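Local coordinates for Spermidine/putrescine ABC transporter, periplasmic binding protein (Treponema pallidum, PDB 2V84) that probably binds polyamines such as spermidine and putrescine, acting as the extracytoplasmic receptor of an ABC transporter, at residues P126-A131 / A283-F288. Sequence-based numbering, arbitrary orientation.
Sequences PYYLGA and AHYAEF
A classic beta bulge in strand 125-137, where Y127 and Y128 both lie opposite D258 of strand 254-260, meets helix 282-292 in this periplasmic solute-binding fold. At a bulge two successive residues stand across from one, and here the rings of Y127 and Y128 both reach F288, making a three-ring aromatic cluster. The tyrosine Y127 turns its edge to the face of F288 in an offset edge-to-face pair, with CE1 3.5 Å from F288 CZ and the ring planes at 80°. F288 in turn directs its own edge toward the face of Y128, a second offset edge-to-face pair with centroids 5.9 Å apart. A phenylalanine suits this corner because it can offer its face to one tyrosine and its rim to the other; its CE2 also rests 3.8 Å from CB of Y128. Tyrosine suits the two strand positions, since each ring packs in the interior while its hydroxyl is satisfied by a hydrogen bond outside the two segments, Y127 OH with T36 OG1 and Y128 OH with Y312 OH.

One turn earlier on the helix, Y285 has CG trans to its main-chain nitrogen, which carries the ring out to the strand alongside F288, whose CD2 lies over one of its faces, offset toward the rim. F294 and H299 stack on Y128 and Y285, respectively, extending the aromatic packing. The phenol of Y285 supplies a donor for a buried peptide carbonyl at the bulge: its OH gives a 2.6 Å hydrogen bond to Y127 O. The C=O...OH angle is 139°, with the donor 30° out of the carbonyl plane. The same Y285 OH sits at the edge of the Y128 ring, 3.7 Å from CD1.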
ATOM      1  N   PRO A 126       5.036  11.848  -2.481  1.00 23.77           N
ATOM      2  CA  PRO A 126       4.573  10.501  -2.849  1.00 23.52           C
ATOM      3  C   PRO A 126       5.654   9.534  -3.318  1.00 23.65           C
ATOM      4  O   PRO A 126       6.535   9.910  -4.094  1.00 24.09           O
ATOM      5  CB  PRO A 126       3.600  10.768  -4.010  1.00 23.65           C
ATOM      6  CG  PRO A 126       3.082  12.120  -3.716  1.00 23.28           C
ATOM      7  CD  PRO A 126       4.230  12.894  -3.130  1.00 23.17           C
ATOM      8  N   TYR A 127       5.541   8.283  -2.869  1.00 23.57           N
ATOM      9  CA  TYR A 127       6.472   7.212  -3.184  1.00 22.92           C
ATOM     10  C   TYR A 127       5.797   6.241  -4.167  1.00 23.76           C
ATOM     11  O   TYR A 127       6.382   5.856  -5.184  1.00 23.21           O
ATOM     12  CB  TYR A 127       6.807   6.514  -1.860  1.00 23.99           C
ATOM     13  CG  TYR A 127       7.862   5.461  -1.910  1.00 24.74           C
ATOM     14  CD1 TYR A 127       7.589   4.193  -2.419  1.00 24.40           C
ATOM     15  CD2 TYR A 127       9.127   5.711  -1.389  1.00 24.95           C
ATOM     16  CE1 TYR A 127       8.549   3.228  -2.442  1.00 24.86           C
ATOM     17  CE2 TYR A 127      10.114   4.735  -1.419  1.00 25.51           C
ATOM     18  CZ  TYR A 127       9.822   3.508  -1.942  1.00 23.50           C
ATOM     19  OH  TYR A 127      10.790   2.516  -1.957  1.00 26.38           O
ATOM     20  N   TYR A 128       4.559   5.853  -3.870  1.00 23.29           N
ATOM     21  CA  TYR A 128       3.824   4.953  -4.747  1.00 24.19           C
ATOM     22  C   TYR A 128       2.360   4.976  -4.357  1.00 24.53           C
ATOM     23  O   TYR A 128       2.048   5.204  -3.211  1.00 26.01           O
ATOM     24  CB  TYR A 128       4.426   3.497  -4.748  1.00 23.72           C
ATOM     25  CG  TYR A 128       3.653   2.607  -5.690  1.00 24.79           C
ATOM     26  CD1 TYR A 128       3.672   2.847  -7.062  1.00 23.09           C
ATOM     27  CD2 TYR A 128       2.850   1.570  -5.205  1.00 24.22           C
ATOM     28  CE1 TYR A 128       2.916   2.080  -7.937  1.00 25.57           C
ATOM     29  CE2 TYR A 128       2.084   0.808  -6.081  1.00 23.28           C
ATOM     30  CZ  TYR A 128       2.121   1.075  -7.429  1.00 24.99           C
ATOM     31  OH  TYR A 128       1.375   0.301  -8.280  1.00 25.35           O
ATOM     32  N   LEU A 129       1.474   4.788  -5.327  1.00 24.16           N
ATOM     33  CA  LEU A 129       0.033   4.702  -5.088  1.00 23.94           C
ATOM     34  C   LEU A 129      -0.429   3.414  -5.739  1.00 24.54           C
ATOM     35  O   LEU A 129      -0.185   3.210  -6.933  1.00 25.71           O
ATOM     36  CB  LEU A 129      -0.678   5.899  -5.741  1.00 24.62           C
ATOM     37  CG  LEU A 129      -2.179   6.127  -5.489  1.00 25.64           C
ATOM     38  CD1 LEU A 129      -2.487   7.572  -5.687  1.00 29.39           C
ATOM     39  CD2 LEU A 129      -3.053   5.250  -6.415  1.00 26.58           C
ATOM     40  N   GLY A 130      -1.088   2.543  -4.980  1.00 25.22           N
ATOM     41  CA  GLY A 130      -1.624   1.305  -5.591  1.00 25.09           C
ATOM     42  C   GLY A 130      -2.828   0.864  -4.799  1.00 26.49           C
ATOM     43  O   GLY A 130      -3.417   1.657  -4.061  1.00 26.79           O
ATOM     44  N   ALA A 131      -3.203  -0.401  -4.949  1.00 26.80           N
ATOM     45  CA  ALA A 131      -4.324  -0.925  -4.174  1.00 27.30           C
ATOM     46  C   ALA A 131      -4.182  -2.415  -4.095  1.00 27.25           C
ATOM     47  O   ALA A 131      -3.691  -3.068  -5.036  1.00 27.89           O
ATOM     48  CB  ALA A 131      -5.668  -0.554  -4.812  1.00 27.58           C
ATOM     49  N   ALA A 283      14.134   7.080 -15.027  1.00 32.62           N
ATOM     50  CA  ALA A 283      14.672   5.733 -15.218  1.00 32.39           C
ATOM     51  C   ALA A 283      14.753   4.943 -13.921  1.00 31.93           C
ATOM     52  O   ALA A 283      14.545   3.720 -13.916  1.00 31.89           O
ATOM     53  CB  ALA A 283      16.041   5.788 -15.893  1.00 32.27           C
ATOM     54  N   HIS A 284      15.043   5.649 -12.829  0.50 32.00           N
ATOM     55  CA  HIS A 284      15.191   5.048 -11.509  0.50 31.58           C
ATOM     56  C   HIS A 284      13.847   4.754 -10.857  0.50 31.43           C
ATOM     57  O   HIS A 284      13.715   3.783 -10.108  0.50 31.04           O
ATOM     58  CB  HIS A 284      16.046   5.946 -10.621  0.50 31.80           C
ATOM     59  CG  HIS A 284      17.471   6.037 -11.070  0.50 32.33           C
ATOM     60  ND1 HIS A 284      17.897   6.942 -12.019  0.50 33.06           N
ATOM     61  CD2 HIS A 284      18.562   5.318 -10.721  0.50 32.95           C
ATOM     62  CE1 HIS A 284      19.193   6.789 -12.220  0.50 33.47           C
ATOM     63  NE2 HIS A 284      19.623   5.814 -11.439  0.50 33.02           N
ATOM     64  N   TYR A 285      12.859   5.601 -11.142  1.00 30.89           N
ATOM     65  CA  TYR A 285      11.477   5.329 -10.759  1.00 31.16           C
ATOM     66  C   TYR A 285      10.906   4.165 -11.561  1.00 31.68           C
ATOM     67  O   TYR A 285      10.244   3.285 -11.005  1.00 32.38           O
ATOM     68  CB  TYR A 285      10.571   6.554 -10.878  1.00 30.28           C
ATOM     69  CG  TYR A 285       9.319   6.337 -10.059  1.00 29.86           C
ATOM     70  CD1 TYR A 285       9.357   6.426  -8.669  1.00 27.84           C
ATOM     71  CD2 TYR A 285       8.119   6.004 -10.667  1.00 29.33           C
ATOM     72  CE1 TYR A 285       8.234   6.213  -7.904  1.00 26.78           C
ATOM     73  CE2 TYR A 285       6.977   5.775  -9.911  1.00 30.22           C
ATOM     74  CZ  TYR A 285       7.045   5.869  -8.533  1.00 27.75           C
ATOM     75  OH  TYR A 285       5.924   5.643  -7.768  1.00 28.09           O
ATOM     76  N   ALA A 286      11.196   4.137 -12.857  1.00 32.10           N
ATOM     77  CA  ALA A 286      10.761   3.026 -13.696  1.00 32.09           C
ATOM     78  C   ALA A 286      11.375   1.706 -13.240  1.00 32.54           C
ATOM     79  O   ALA A 286      10.695   0.693 -13.237  1.00 32.78           O
ATOM     80  CB  ALA A 286      11.064   3.287 -15.133  1.00 32.32           C
ATOM     81  N   GLU A 287      12.646   1.720 -12.836  1.00 32.77           N
ATOM     82  CA  GLU A 287      13.280   0.520 -12.274  1.00 33.01           C
ATOM     83  C   GLU A 287      12.596   0.052 -10.985  1.00 32.74           C
ATOM     84  O   GLU A 287      12.479  -1.158 -10.734  1.00 32.35           O
ATOM     85  CB  GLU A 287      14.792   0.731 -12.066  1.00 32.84           C
ATOM     86  CG  GLU A 287      15.503  -0.393 -11.297  1.00 32.87           C
ATOM     87  CD  GLU A 287      16.986  -0.130 -11.101  1.00 33.39           C
ATOM     88  OE1 GLU A 287      17.588   0.511 -11.973  1.00 32.33           O
ATOM     89  OE2 GLU A 287      17.559  -0.566 -10.080  1.00 35.27           O
ATOM     90  N   PHE A 288      12.134   1.010 -10.178  1.00 32.84           N
ATOM     91  CA  PHE A 288      11.335   0.716  -8.995  1.00 32.19           C
ATOM     92  C   PHE A 288      10.027   0.017  -9.379  1.00 32.85           C
ATOM     93  O   PHE A 288       9.689  -1.029  -8.817  1.00 33.48           O
ATOM     94  CB  PHE A 288      11.048   1.996  -8.198  1.00 32.08           C
ATOM     95  CG  PHE A 288       9.887   1.866  -7.233  1.00 30.95           C
ATOM     96  CD1 PHE A 288       9.946   0.992  -6.144  1.00 29.59           C
ATOM     97  CD2 PHE A 288       8.733   2.618  -7.417  1.00 31.90           C
ATOM     98  CE1 PHE A 288       8.884   0.865  -5.274  1.00 28.33           C
ATOM     99  CE2 PHE A 288       7.654   2.495  -6.536  1.00 29.45           C
ATOM    100  CZ  PHE A 288       7.733   1.617  -5.466  1.00 29.20           C
TER